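Local coordinates for probable outer membrane protein (Pseudomonas aeruginosa, PDB 3DWO) that probably transports long-chain fatty acids or other hydrophobic compounds across the bacterial outer membrane, as a beta-barrel channel of the FadL family, at residues L270-R281 against L317-I326. Numbering follows the deposited sequence.
With C8E ((hydroxyethyloxy)tri(ethyloxy)octane), chain D; C8E ((hydroxyethyloxy)tri(ethyloxy)octane), chain C; SO4 (sulfate ion), chain B.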
ATOM      1  N   LEU A 270     -19.669 -22.242 -10.043  1.00 26.65           N
ATOM      2  CA  LEU A 270     -18.232 -22.054 -10.101  1.00 26.14           C
ATOM      3  C   LEU A 270     -17.666 -22.662 -11.378  1.00 27.43           C
ATOM      4  O   LEU A 270     -17.944 -23.819 -11.708  1.00 26.83           O
ATOM      5  CB  LEU A 270     -17.555 -22.696  -8.882  1.00 23.60           C
ATOM      6  CG  LEU A 270     -16.019 -22.741  -8.893  1.00 22.51           C
ATOM      7  CD1 LEU A 270     -15.458 -21.325  -8.978  1.00 21.72           C
ATOM      8  CD2 LEU A 270     -15.507 -23.436  -7.636  1.00 20.28           C
ATOM      9  N   ASP A 271     -16.883 -21.871 -12.100  1.00 27.24           N
ATOM     10  CA  ASP A 271     -16.243 -22.349 -13.320  1.00 29.66           C
ATOM     11  C   ASP A 271     -14.731 -22.217 -13.168  1.00 27.78           C
ATOM     12  O   ASP A 271     -14.124 -21.270 -13.672  1.00 28.97           O
ATOM     13  CB  ASP A 271     -16.705 -21.550 -14.541  1.00 32.47           C
ATOM     14  CG  ASP A 271     -15.833 -21.811 -15.765  1.00 40.42           C
ATOM     15  OD1 ASP A 271     -15.636 -22.997 -16.123  1.00 42.08           O
ATOM     16  OD2 ASP A 271     -15.339 -20.829 -16.366  1.00 44.88           O
ATOM     17  N   LEU A 272     -14.127 -23.172 -12.471  1.00 25.61           N
ATOM     18  CA  LEU A 272     -12.690 -23.153 -12.250  1.00 23.91           C
ATOM     19  C   LEU A 272     -11.944 -23.981 -13.302  1.00 25.42           C
ATOM     20  O   LEU A 272     -12.350 -25.096 -13.642  1.00 25.00           O
ATOM     21  CB  LEU A 272     -12.373 -23.682 -10.850  1.00 22.00           C
ATOM     22  CG  LEU A 272     -10.896 -23.652 -10.448  1.00 20.61           C
ATOM     23  CD1 LEU A 272     -10.444 -22.197 -10.311  1.00 21.00           C
ATOM     24  CD2 LEU A 272     -10.697 -24.401  -9.139  1.00 21.05           C
ATOM     25  N   ARG A 273     -10.846 -23.428 -13.806  1.00 25.35           N
ATOM     26  CA  ARG A 273     -10.040 -24.104 -14.820  1.00 25.62           C
ATOM     27  C   ARG A 273      -8.574 -24.077 -14.402  1.00 24.20           C
ATOM     28  O   ARG A 273      -8.234 -23.499 -13.366  1.00 23.47           O
ATOM     29  CB  ARG A 273     -10.213 -23.400 -16.168  1.00 26.92           C
ATOM     30  CG  ARG A 273     -11.668 -23.274 -16.611  1.00 32.16           C
ATOM     31  CD  ARG A 273     -11.793 -22.375 -17.833  1.00 37.81           C
ATOM     32  NE  ARG A 273     -13.181 -22.185 -18.241  1.00 43.42           N
ATOM     33  CZ  ARG A 273     -13.569 -21.396 -19.241  1.00 46.48           C
ATOM     34  NH1 ARG A 273     -12.669 -20.715 -19.943  1.00 46.23           N
ATOM     35  NH2 ARG A 273     -14.858 -21.286 -19.543  1.00 46.40           N
ATOM     36  N   MET A 274      -7.705 -24.695 -15.195  1.00 21.84           N
ATOM     37  CA  MET A 274      -6.288 -24.707 -14.859  1.00 22.80           C
ATOM     38  C   MET A 274      -5.678 -23.338 -15.126  1.00 21.31           C
ATOM     39  O   MET A 274      -4.592 -23.027 -14.643  1.00 22.78           O
ATOM     40  CB  MET A 274      -5.544 -25.791 -15.657  1.00 21.10           C
ATOM     41  CG  MET A 274      -5.852 -27.213 -15.198  1.00 20.46           C
ATOM     42  SD  MET A 274      -5.602 -27.449 -13.405  1.00 25.97           S
ATOM     43  CE  MET A 274      -3.816 -27.603 -13.334  1.00 21.24           C
ATOM     44  N   GLY A 275      -6.399 -22.523 -15.886  1.00 19.54           N
ATOM     45  CA  GLY A 275      -5.945 -21.185 -16.218  1.00 20.12           C
ATOM     46  C   GLY A 275      -7.007 -20.454 -17.024  1.00 19.37           C
ATOM     47  O   GLY A 275      -7.724 -21.076 -17.798  1.00 19.18           O
ATOM     48  N   ALA A 276      -7.121 -19.143 -16.845  1.00 18.00           N
ATOM     49  CA  ALA A 276      -8.113 -18.365 -17.576  1.00 19.57           C
ATOM     50  C   ALA A 276      -7.870 -16.882 -17.346  1.00 19.21           C
ATOM     51  O   ALA A 276      -7.059 -16.507 -16.507  1.00 17.86           O
ATOM     52  CB  ALA A 276      -9.524 -18.742 -17.110  1.00 19.97           C
ATOM     53  N   SER A 277      -8.565 -16.038 -18.099  1.00 19.66           N
ATOM     54  CA  SER A 277      -8.417 -14.596 -17.937  1.00 20.52           C
ATOM     55  C   SER A 277      -9.090 -14.252 -16.606  1.00 20.77           C
ATOM     56  O   SER A 277      -9.867 -15.054 -16.084  1.00 18.91           O
ATOM     57  CB  SER A 277      -9.094 -13.863 -19.098  1.00 21.15           C
ATOM     58  OG  SER A 277     -10.467 -14.187 -19.154  1.00 23.87           O
ATOM     59  N   ALA A 278      -8.802 -13.076 -16.052  1.00 20.99           N
ATOM     60  CA  ALA A 278      -9.376 -12.718 -14.760  1.00 21.08           C
ATOM     61  C   ALA A 278      -9.372 -11.225 -14.477  1.00 20.89           C
ATOM     62  O   ALA A 278      -8.697 -10.453 -15.151  1.00 21.29           O
ATOM     63  CB  ALA A 278      -8.606 -13.438 -13.660  1.00 20.26           C
ATOM     64  N   SER A 279     -10.122 -10.830 -13.456  1.00 20.06           N
ATOM     65  CA  SER A 279     -10.183  -9.430 -13.045  1.00 21.52           C
ATOM     66  C   SER A 279     -10.412  -9.355 -11.537  1.00 20.44           C
ATOM     67  O   SER A 279     -10.812 -10.336 -10.910  1.00 20.20           O
ATOM     68  CB  SER A 279     -11.313  -8.693 -13.771  1.00 20.10           C
ATOM     69  OG  SER A 279     -12.579  -9.150 -13.335  1.00 22.31           O
ATOM     70  N   ALA A 280     -10.151  -8.185 -10.965  1.00 19.69           N
ATOM     71  CA  ALA A 280     -10.335  -7.961  -9.547  1.00 19.54           C
ATOM     72  C   ALA A 280     -10.284  -6.462  -9.296  1.00 21.07           C
ATOM     73  O   ALA A 280      -9.303  -5.807  -9.649  1.00 22.01           O
ATOM     74  CB  ALA A 280      -9.231  -8.672  -8.750  1.00 20.71           C
ATOM     75  N   ARG A 281     -11.346  -5.912  -8.710  1.00 22.44           N
ATOM     76  CA  ARG A 281     -11.374  -4.484  -8.411  1.00 25.61           C
ATOM     77  C   ARG A 281     -10.457  -4.214  -7.229  1.00 24.13           C
ATOM     78  O   ARG A 281     -10.399  -5.006  -6.288  1.00 23.26           O
ATOM     79  CB  ARG A 281     -12.783  -4.007  -8.031  1.00 27.30           C
ATOM     80  CG  ARG A 281     -13.808  -4.043  -9.146  1.00 34.98           C
ATOM     81  CD  ARG A 281     -14.894  -3.000  -8.889  1.00 36.65           C
ATOM     82  NE  ARG A 281     -14.383  -1.654  -9.122  1.00 39.67           N
ATOM     83  CZ  ARG A 281     -14.391  -1.052 -10.307  1.00 41.97           C
ATOM     84  NH1 ARG A 281     -14.899  -1.674 -11.367  1.00 41.58           N
ATOM     85  NH2 ARG A 281     -13.871   0.163 -10.441  1.00 43.14           N
ATOM     86  N   LEU A 317     -12.085  -8.523  -1.639  1.00 25.31           N
ATOM     87  CA  LEU A 317     -11.193  -8.765  -2.765  1.00 25.08           C
ATOM     88  C   LEU A 317     -11.903  -9.874  -3.513  1.00 23.85           C
ATOM     89  O   LEU A 317     -12.006 -10.997  -3.017  1.00 21.66           O
ATOM     90  CB  LEU A 317      -9.822  -9.268  -2.294  1.00 25.43           C
ATOM     91  CG  LEU A 317      -8.550  -8.682  -2.928  1.00 28.76           C
ATOM     92  CD1 LEU A 317      -7.420  -9.690  -2.774  1.00 28.13           C
ATOM     93  CD2 LEU A 317      -8.758  -8.355  -4.393  1.00 28.20           C
ATOM     94  N   THR A 318     -12.403  -9.574  -4.703  1.00 23.11           N
ATOM     95  CA  THR A 318     -13.112 -10.586  -5.448  1.00 22.51           C
ATOM     96  C   THR A 318     -12.462 -10.947  -6.767  1.00 22.69           C
ATOM     97  O   THR A 318     -12.320 -10.109  -7.660  1.00 23.65           O
ATOM     98  CB  THR A 318     -14.552 -10.149  -5.721  1.00 23.48           C
ATOM     99  OG1 THR A 318     -15.165  -9.766  -4.489  1.00 24.28           O
ATOM    100  CG2 THR A 318     -15.345 -11.292  -6.336  1.00 21.32           C
ATOM    101  N   LEU A 319     -12.068 -12.209  -6.888  1.00 23.14           N
ATOM    102  CA  LEU A 319     -11.468 -12.676  -8.123  1.00 21.30           C
ATOM    103  C   LEU A 319     -12.613 -13.084  -9.023  1.00 20.65           C
ATOM    104  O   LEU A 319     -13.486 -13.848  -8.617  1.00 21.60           O
ATOM    105  CB  LEU A 319     -10.561 -13.881  -7.887  1.00 21.84           C
ATOM    106  CG  LEU A 319     -10.144 -14.573  -9.191  1.00 21.61           C
ATOM    107  CD1 LEU A 319      -9.333 -13.607 -10.052  1.00 20.87           C
ATOM    108  CD2 LEU A 319      -9.347 -15.829  -8.885  1.00 20.58           C
ATOM    109  N   LYS A 320     -12.619 -12.553 -10.235  1.00 20.29           N
ATOM    110  CA  LYS A 320     -13.649 -12.886 -11.197  1.00 21.39           C
ATOM    111  C   LYS A 320     -12.983 -13.413 -12.455  1.00 21.18           C
ATOM    112  O   LYS A 320     -11.815 -13.127 -12.723  1.00 21.32           O
ATOM    113  CB  LYS A 320     -14.502 -11.656 -11.527  1.00 22.52           C
ATOM    114  CG  LYS A 320     -15.372 -11.172 -10.371  1.00 24.63           C
ATOM    115  CD  LYS A 320     -16.305 -10.050 -10.820  1.00 27.79           C
ATOM    116  CE  LYS A 320     -17.170  -9.555  -9.673  1.00 30.07           C
ATOM    117  NZ  LYS A 320     -18.057  -8.423 -10.074  1.00 30.76           N
ATOM    118  N   SER A 321     -13.729 -14.207 -13.208  1.00 22.18           N
ATOM    119  CA  SER A 321     -13.250 -14.780 -14.453  1.00 22.17           C
ATOM    120  C   SER A 321     -14.447 -14.778 -15.395  1.00 22.28           C
ATOM    121  O   SER A 321     -15.469 -15.394 -15.097  1.00 22.38           O
ATOM    122  CB  SER A 321     -12.760 -16.205 -14.221  1.00 21.94           C
ATOM    123  OG  SER A 321     -12.215 -16.752 -15.407  1.00 20.28           O
ATOM    124  N   HIS A 322     -14.325 -14.064 -16.509  1.00 22.17           N
ATOM    125  CA  HIS A 322     -15.407 -13.962 -17.487  1.00 23.75           C
ATOM    126  C   HIS A 322     -16.658 -13.378 -16.827  1.00 23.66           C
ATOM    127  O   HIS A 322     -17.773 -13.855 -17.051  1.00 23.31           O
ATOM    128  CB  HIS A 322     -15.726 -15.340 -18.076  1.00 24.31           C
ATOM    129  CG  HIS A 322     -14.554 -15.995 -18.733  1.00 24.77           C
ATOM    130  ND1 HIS A 322     -14.014 -17.178 -18.282  1.00 27.60           N
ATOM    131  CD2 HIS A 322     -13.797 -15.614 -19.789  1.00 25.33           C
ATOM    132  CE1 HIS A 322     -12.972 -17.499 -19.031  1.00 27.94           C
ATOM    133  NE2 HIS A 322     -12.819 -16.566 -19.953  1.00 26.37           N
ATOM    134  N   GLY A 323     -16.453 -12.351 -16.003  1.00 22.86           N
ATOM    135  CA  GLY A 323     -17.560 -11.704 -15.322  1.00 23.81           C
ATOM    136  C   GLY A 323     -18.129 -12.456 -14.130  1.00 23.82           C
ATOM    137  O   GLY A 323     -18.926 -11.898 -13.382  1.00 26.00           O
ATOM    138  N   ASN A 324     -17.730 -13.713 -13.947  1.00 22.07           N
ATOM    139  CA  ASN A 324     -18.235 -14.515 -12.838  1.00 19.67           C
ATOM    140  C   ASN A 324     -17.232 -14.647 -11.706  1.00 19.85           C
ATOM    141  O   ASN A 324     -16.019 -14.749 -11.929  1.00 16.63           O
ATOM    142  CB  ASN A 324     -18.640 -15.910 -13.331  1.00 20.12           C
ATOM    143  CG  ASN A 324     -20.021 -15.924 -13.971  1.00 24.17           C
ATOM    144  OD1 ASN A 324     -20.596 -14.872 -14.268  1.00 25.54           O
ATOM    145  ND2 ASN A 324     -20.562 -17.117 -14.186  1.00 21.93           N
ATOM    146  N   THR A 325     -17.752 -14.655 -10.484  1.00 18.58           N
ATOM    147  CA  THR A 325     -16.914 -14.769  -9.297  1.00 19.67           C
ATOM    148  C   THR A 325     -16.296 -16.147  -9.113  1.00 19.02           C
ATOM    149  O   THR A 325     -16.975 -17.167  -9.201  1.00 19.84           O
ATOM    150  CB  THR A 325     -17.718 -14.407  -8.022  1.00 21.02           C
ATOM    151  OG1 THR A 325     -17.982 -12.997  -8.018  1.00 25.66           O
ATOM    152  CG2 THR A 325     -16.943 -14.777  -6.754  1.00 20.80           C
ATOM    153  N   ILE A 326     -14.990 -16.173  -8.880  1.00 19.69           N
ATOM    154  CA  ILE A 326     -14.299 -17.427  -8.625  1.00 20.07           C
ATOM    155  C   ILE A 326     -14.333 -17.552  -7.103  1.00 19.69           C
ATOM    156  O   ILE A 326     -14.746 -18.579  -6.562  1.00 20.01           O
ATOM    157  CB  ILE A 326     -12.845 -17.388  -9.123  1.00 20.42           C
ATOM    158  CG1 ILE A 326     -12.822 -17.383 -10.655  1.00 22.77           C
ATOM    159  CG2 ILE A 326     -12.081 -18.584  -8.590  1.00 20.16           C
ATOM    160  CD1 ILE A 326     -13.505 -18.570 -11.280  1.00 23.50           C
TER
HETATM  161  C1  C8E D 454      -5.553  -7.499   5.374  1.00 50.18           C
HETATM  162  C2  C8E D 454      -5.227  -8.108   4.090  1.00 50.76           C
HETATM  163  C3  C8E D 454      -5.755  -7.420   2.919  1.00 49.31           C
HETATM  164  C4  C8E D 454      -5.244  -8.116   1.750  1.00 50.82           C
HETATM  165  C5  C8E D 454      -5.319  -7.205   0.580  1.00 50.43           C
HETATM  166  C6  C8E D 454      -4.425  -7.661  -0.468  1.00 51.12           C
HETATM  167  C7  C8E D 454      -5.037  -7.018  -1.617  1.00 52.35           C
HETATM  168  C8  C8E D 454      -3.973  -6.523  -2.523  1.00 53.78           C
HETATM  169  O9  C8E D 454      -3.875  -6.739  -3.924  1.00 51.56           O
HETATM  170  C10 C8E D 454      -3.778  -8.065  -4.406  1.00 51.76           C
HETATM  171  C11 C8E D 454      -3.700  -7.950  -5.896  1.00 49.18           C
HETATM  172  O12 C8E D 454      -4.999  -8.123  -6.487  1.00 48.77           O
HETATM  173  C13 C8E D 454      -5.177  -9.328  -7.294  1.00 46.07           C
HETATM  174  C14 C8E D 454      -5.550 -10.748  -6.764  1.00 47.72           C
HETATM  175  O15 C8E D 454      -6.589 -11.692  -7.165  1.00 48.48           O
HETATM  176  C16 C8E D 454      -7.810 -11.503  -6.422  1.00 47.91           C
HETATM  177  C17 C8E D 454      -7.914 -12.334  -5.129  1.00 45.87           C
HETATM  178  O18 C8E D 454      -7.072 -13.472  -4.846  1.00 46.74           O
HETATM  179  C19 C8E D 454      -7.628 -14.731  -5.311  1.00 44.79           C
HETATM  180  C20 C8E D 454      -7.879 -15.963  -4.364  1.00 45.53           C
HETATM  181  O21 C8E D 454      -6.865 -16.974  -4.251  1.00 42.02           O
HETATM  182  C1  C8E C 453     -10.215 -20.043  -5.681  1.00 30.17           C
HETATM  183  C2  C8E C 453     -11.352 -20.922  -5.470  1.00 28.94           C
HETATM  184  C3  C8E C 453     -11.038 -22.339  -5.587  1.00 28.37           C
HETATM  185  C4  C8E C 453     -12.295 -23.064  -5.500  1.00 27.65           C
HETATM  186  C5  C8E C 453     -11.989 -24.507  -5.392  1.00 28.17           C
HETATM  187  C6  C8E C 453     -13.202 -25.255  -5.181  1.00 28.91           C
HETATM  188  C7  C8E C 453     -12.707 -26.610  -5.367  1.00 28.97           C
HETATM  189  C8  C8E C 453     -13.853 -27.520  -5.254  1.00 30.19           C
HETATM  190  O9  C8E C 453     -13.861 -28.934  -5.296  1.00 34.68           O
HETATM  191  C10 C8E C 453     -13.388 -29.605  -6.446  1.00 33.99           C
HETATM  192  C11 C8E C 453     -13.579 -31.054  -6.147  1.00 37.40           C
HETATM  193  O12 C8E C 453     -12.333 -31.756  -6.065  1.00 42.54           O
HETATM  194  C13 C8E C 453     -12.459 -33.107  -5.557  1.00 46.98           C
HETATM  195  C14 C8E C 453     -11.314 -34.150  -5.393  1.00 52.83           C
HETATM  196  O15 C8E C 453      -9.860 -34.045  -5.498  1.00 54.32           O
HETATM  197  C16 C8E C 453      -9.431 -34.301  -6.846  1.00 54.57           C
HETATM  198  C17 C8E C 453      -9.114 -35.772  -7.164  1.00 53.90           C
HETATM  199  O18 C8E C 453      -9.251 -36.339  -8.485  1.00 53.07           O
HETATM  200  C19 C8E C 453     -10.571 -36.899  -8.717  1.00 53.49           C
HETATM  201  C20 C8E C 453     -11.148 -37.207 -10.146  1.00 53.75           C
HETATM  202  O21 C8E C 453     -12.568 -37.330 -10.293  1.00 54.93           O
HETATM  203  S   SO4 B 452     -16.843  -5.251 -11.101  1.00 52.20           S
HETATM  204  O1  SO4 B 452     -18.294  -5.292 -11.370  1.00 54.71           O
HETATM  205  O2  SO4 B 452     -16.621  -5.286  -9.642  1.00 53.15           O
HETATM  206  O3  SO4 B 452     -16.292  -4.003 -11.663  1.00 52.20           O
HETATM  207  O4  SO4 B 452     -16.179  -6.414 -11.721  1.00 50.82           O
HETATM  208  O   HOH W   1     -12.176 -19.447 -15.173  1.00 21.99           O
HETATM  209  O   HOH W   2     -16.891 -19.145 -11.698  1.00 22.49           O
HETATM  210  O   HOH W   3     -11.964 -12.321 -17.235  1.00 23.85           O
HETATM  211  O   HOH W   4     -13.902 -10.703 -15.306  1.00 20.32           O
HETATM  212  O   HOH W   5     -13.545  -7.951  -8.590  1.00 22.13           O
HETATM  213  O   HOH W   6     -12.197  -7.031  -5.503  1.00 24.33           O
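Leu319 and Ala278 meet at the apolar centre, where Leu319 CD1 reaches Ala278 CB at 3.7 Å. With CG of Leu319 anti to the backbone N (chi1 168°), a side chain that sets out away from strand 275-281 comes back to touch it. Leu319, Leu317 and Ala280 rest against one bound C8E, Leu317 CD1 lying 3.6 Å from its C17. A second apolar patch forms where Ile326 CD1 packs against Leu270 CD1 and the carbonyl oxygen of Asp271; a separate C8E lies along Leu270, Leu272 and Ile326.

Between strands 275-281 and 317-321 the backbone pairing is brief: Ser279 and Lys320 make one antiparallel hydrogen-bonded pair. Ser279 N donates a hydrogen bond to Lys320 O at 2.9 Å, from above the carbonyl plane, and Lys320 N returns a straighter bond to Ser279 O. Beyond this pair waters take over, one linking Arg281 N to Thr318 O and another Arg281 O to Thr318 N. In the other direction Ser321 OG, anti to the backbone N (chi1 -177°), substitutes for backbone: it donates to Ser277 O at 3.0 Å and accepts from a water that also donates to Asp271 O.

At the polar edge Arg273, bridged to Asp271 through NE, crosses His322 at about a right angle, their planes 43° apart, NH1 standing 3.4 Å from CE1. A sulfate, probably from the crystallisation liquor, is hydrogen-bonded by Arg281 NH1 and more weakly by Lys320 NZ.

Strand 275-281 pairs with strand 226-248 of the antiparallel barrel wall, whereas strands 316-321 and 324-330 form a separate hairpin, closed by a type I' turn from Ser321 to Asn324. The whole exemplifies a beta-hairpin docked by a single bridge, a serine hydroxyl, waters and apolar packing onto a FadL-type outer-membrane beta barrel.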